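Local coordinates for protein putative peptidase (Chlamydophila abortus, PDB 3CE2) that is probably a zinc-dependent oligopeptidase of the M3B family that degrades small bioactive peptides, at residues A244-V255 / I482-T493. Sequence-based numbering, arbitrary orientation.
Sequences ANLLNGKIQAHV and IHHAAEHGVPLT. With ZN (zinc ion), chain B.
In this helix-helix packing of an M3-family peptidase, Ile-251 of helix 240-260 fills the angle between the end of helix 451-487 and the loop leading to helix 494-509; the helix segments cross at -71°. Its branched side chain meets four neighbours. Ile-251 CG2 sits over one face of the His-483 ring in a CH-pi contact and also meets Ala-486 CB at 3.6 Å, where a residue with just a methyl leaves room for the larger isoleucine. Ile-251 CD1 reaches Ile-482 CD1 at 3.7 Å, and CG1 packs on Leu-492 CD1.

Beside these apolar contacts the two buried imidazoles meet rim to rim, their planes 13° apart, and His-254 ND1 and His-483 NE2 share a hydrogen bond of 2.9 Å. His-483 ND1 is bonded to Glu-479 O, so both nitrogens of that ring are engaged and its rotation is fixed. His-484, pointing away from helix 240-260, and His-488, just past the helix end, bind a zinc ion separate from the HExxH site through their NE2 atoms. Farther along the loop, Leu-492 turns inward as the centre of an inverse gamma turn. Asn-248, its CG trans to the backbone N (chi1 -172°), extends its amide to this loop, where its side-chain carbonyl can accept an N-H: Leu-492 N donates to Asn-248 OD1 at 3.1 Å, approaching from above the carbonyl plane.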
# COMPACT_ATOMS: atom_id res chain seq x y z
N ALA A 244 -23.78 5.49 -10.53
CA ALA A 244 -23.52 6.93 -10.71
C ALA A 244 -24.05 7.70 -9.53
O ALA A 244 -23.35 8.57 -9.00
CB ALA A 244 -24.16 7.47 -11.97
N ASN A 245 -25.27 7.42 -9.11
CA ASN A 245 -25.78 8.13 -7.94
C ASN A 245 -24.87 7.96 -6.75
O ASN A 245 -24.56 8.92 -6.04
CB ASN A 245 -27.17 7.62 -7.56
CG ASN A 245 -28.23 8.17 -8.43
OD1 ASN A 245 -28.09 9.27 -8.95
ND2 ASN A 245 -29.29 7.42 -8.64
N LEU A 246 -24.47 6.72 -6.52
CA LEU A 246 -23.74 6.40 -5.32
C LEU A 246 -22.38 7.06 -5.38
O LEU A 246 -21.87 7.54 -4.39
CB LEU A 246 -23.63 4.89 -5.14
CG LEU A 246 -24.89 4.10 -4.74
CD1 LEU A 246 -24.56 2.63 -4.81
CD2 LEU A 246 -25.39 4.45 -3.33
N LEU A 247 -21.78 7.11 -6.55
CA LEU A 247 -20.45 7.70 -6.66
C LEU A 247 -20.53 9.22 -6.56
O LEU A 247 -19.77 9.84 -5.82
CB LEU A 247 -19.78 7.27 -7.96
CG LEU A 247 -18.35 7.73 -8.17
CD1 LEU A 247 -17.42 7.20 -7.07
CD2 LEU A 247 -17.90 7.28 -9.56
N ASN A 248 -21.48 9.83 -7.28
CA ASN A 248 -21.80 11.23 -7.08
C ASN A 248 -21.91 11.55 -5.62
O ASN A 248 -21.39 12.55 -5.17
CB ASN A 248 -23.12 11.61 -7.74
CG ASN A 248 -23.38 13.13 -7.72
OD1 ASN A 248 -22.74 13.90 -8.45
ND2 ASN A 248 -24.34 13.54 -6.91
N GLY A 249 -22.60 10.69 -4.87
CA GLY A 249 -22.75 10.90 -3.43
C GLY A 249 -21.42 10.94 -2.68
O GLY A 249 -21.18 11.86 -1.91
N LYS A 250 -20.57 9.94 -2.88
CA LYS A 250 -19.24 9.92 -2.31
C LYS A 250 -18.47 11.20 -2.67
O LYS A 250 -17.99 11.93 -1.81
CB LYS A 250 -18.46 8.69 -2.80
CG LYS A 250 -17.11 8.46 -2.14
CD LYS A 250 -17.26 7.93 -0.72
CE LYS A 250 -15.96 8.10 0.09
NZ LYS A 250 -16.29 8.28 1.54
N ILE A 251 -18.37 11.48 -3.96
CA ILE A 251 -17.62 12.64 -4.36
C ILE A 251 -18.17 13.92 -3.72
O ILE A 251 -17.40 14.79 -3.32
CB ILE A 251 -17.59 12.83 -5.85
CG1 ILE A 251 -17.03 11.59 -6.57
CG2 ILE A 251 -16.85 14.12 -6.21
CD1 ILE A 251 -15.75 10.99 -6.01
N GLN A 252 -19.49 14.05 -3.63
CA GLN A 252 -20.08 15.22 -2.99
C GLN A 252 -19.74 15.21 -1.50
O GLN A 252 -19.63 16.26 -0.87
CB GLN A 252 -21.60 15.27 -3.17
CG GLN A 252 -22.10 15.85 -4.51
CD GLN A 252 -21.53 17.26 -4.83
OE1 GLN A 252 -21.48 18.17 -3.98
NE2 GLN A 252 -21.12 17.43 -6.08
N ALA A 253 -19.57 14.03 -0.94
CA ALA A 253 -19.12 13.94 0.44
C ALA A 253 -17.75 14.62 0.59
O ALA A 253 -17.55 15.46 1.46
CB ALA A 253 -19.07 12.51 0.90
N HIS A 254 -16.81 14.28 -0.29
CA HIS A 254 -15.50 14.89 -0.23
C HIS A 254 -15.59 16.39 -0.40
O HIS A 254 -14.92 17.13 0.31
CB HIS A 254 -14.55 14.29 -1.25
CG HIS A 254 -14.31 12.84 -1.05
ND1 HIS A 254 -13.96 11.99 -2.08
CD2 HIS A 254 -14.41 12.07 0.05
CE1 HIS A 254 -13.84 10.76 -1.61
NE2 HIS A 254 -14.12 10.78 -0.32
N VAL A 255 -16.44 16.83 -1.32
CA VAL A 255 -16.64 18.27 -1.53
C VAL A 255 -17.17 18.94 -0.28
O VAL A 255 -16.77 20.04 0.06
CB VAL A 255 -17.58 18.53 -2.69
CG1 VAL A 255 -17.86 20.02 -2.82
CG2 VAL A 255 -16.98 17.97 -3.96
N ILE A 482 -13.39 14.12 -11.84
CA ILE A 482 -14.77 14.04 -11.35
C ILE A 482 -14.96 14.88 -10.10
O ILE A 482 -16.04 15.40 -9.87
CB ILE A 482 -15.27 12.61 -11.10
CG1 ILE A 482 -14.59 11.98 -9.87
CG2 ILE A 482 -15.09 11.76 -12.32
CD1 ILE A 482 -15.06 10.57 -9.59
N HIS A 483 -13.91 15.00 -9.31
CA HIS A 483 -13.96 15.88 -8.15
C HIS A 483 -13.99 17.31 -8.65
O HIS A 483 -14.75 18.13 -8.15
CB HIS A 483 -12.75 15.68 -7.28
CG HIS A 483 -12.87 14.53 -6.35
ND1 HIS A 483 -12.40 13.27 -6.67
CD2 HIS A 483 -13.40 14.44 -5.11
CE1 HIS A 483 -12.64 12.46 -5.66
NE2 HIS A 483 -13.25 13.14 -4.70
N HIS A 484 -13.16 17.60 -9.65
CA HIS A 484 -13.17 18.92 -10.25
C HIS A 484 -14.59 19.25 -10.69
O HIS A 484 -15.22 20.15 -10.15
CB HIS A 484 -12.21 18.99 -11.43
CG HIS A 484 -11.85 20.39 -11.82
ND1 HIS A 484 -11.88 20.84 -13.12
CD2 HIS A 484 -11.47 21.45 -11.07
CE1 HIS A 484 -11.52 22.11 -13.16
NE2 HIS A 484 -11.27 22.51 -11.93
N ALA A 485 -15.10 18.51 -11.67
CA ALA A 485 -16.47 18.67 -12.12
C ALA A 485 -17.45 18.90 -10.95
O ALA A 485 -18.19 19.89 -10.92
CB ALA A 485 -16.89 17.46 -12.92
N ALA A 486 -17.44 18.02 -9.96
CA ALA A 486 -18.34 18.22 -8.83
C ALA A 486 -18.12 19.61 -8.20
O ALA A 486 -19.05 20.39 -8.03
CB ALA A 486 -18.19 17.11 -7.80
N GLU A 487 -16.87 19.92 -7.85
CA GLU A 487 -16.56 21.21 -7.23
C GLU A 487 -17.28 22.36 -7.95
O GLU A 487 -17.82 23.25 -7.29
CB GLU A 487 -15.05 21.46 -7.20
CG GLU A 487 -14.32 20.80 -6.05
CD GLU A 487 -12.90 20.41 -6.43
OE1 GLU A 487 -12.35 21.02 -7.36
OE2 GLU A 487 -12.34 19.49 -5.80
N HIS A 488 -17.28 22.34 -9.29
CA HIS A 488 -18.00 23.35 -10.10
C HIS A 488 -19.49 23.07 -10.20
O HIS A 488 -20.12 23.57 -11.13
CB HIS A 488 -17.48 23.42 -11.54
CG HIS A 488 -16.10 24.00 -11.67
ND1 HIS A 488 -15.48 24.69 -10.65
CD2 HIS A 488 -15.25 24.03 -12.72
CE1 HIS A 488 -14.29 25.09 -11.06
NE2 HIS A 488 -14.12 24.70 -12.31
N GLY A 489 -20.04 22.24 -9.31
CA GLY A 489 -21.47 21.89 -9.29
C GLY A 489 -22.03 20.97 -10.39
O GLY A 489 -23.22 20.63 -10.35
N VAL A 490 -21.21 20.59 -11.38
CA VAL A 490 -21.63 19.63 -12.42
C VAL A 490 -22.03 18.31 -11.76
O VAL A 490 -21.31 17.80 -10.89
CB VAL A 490 -20.49 19.35 -13.44
CG1 VAL A 490 -20.93 18.34 -14.48
CG2 VAL A 490 -20.07 20.63 -14.13
N PRO A 491 -23.18 17.73 -12.17
CA PRO A 491 -23.64 16.52 -11.50
C PRO A 491 -23.16 15.29 -12.25
O PRO A 491 -23.15 15.26 -13.49
CB PRO A 491 -25.17 16.64 -11.57
CG PRO A 491 -25.43 17.54 -12.80
CD PRO A 491 -24.10 18.13 -13.25
N LEU A 492 -22.72 14.29 -11.50
CA LEU A 492 -22.01 13.19 -12.08
C LEU A 492 -22.98 12.11 -12.56
O LEU A 492 -23.16 11.08 -11.92
CB LEU A 492 -21.01 12.63 -11.06
CG LEU A 492 -19.93 13.58 -10.51
CD1 LEU A 492 -18.94 12.87 -9.53
CD2 LEU A 492 -19.16 14.34 -11.62
N THR A 493 -23.60 12.35 -13.71
CA THR A 493 -24.52 11.37 -14.25
C THR A 493 -23.77 10.19 -14.88
O THR A 493 -22.59 10.29 -15.21
CB THR A 493 -25.41 12.00 -15.31
OG1 THR A 493 -24.60 12.43 -16.41
CG2 THR A 493 -26.16 13.19 -14.72
ZN ZN B . -12.26 24.63 -13.01
O HOH W 1 -12.05 24.72 -10.82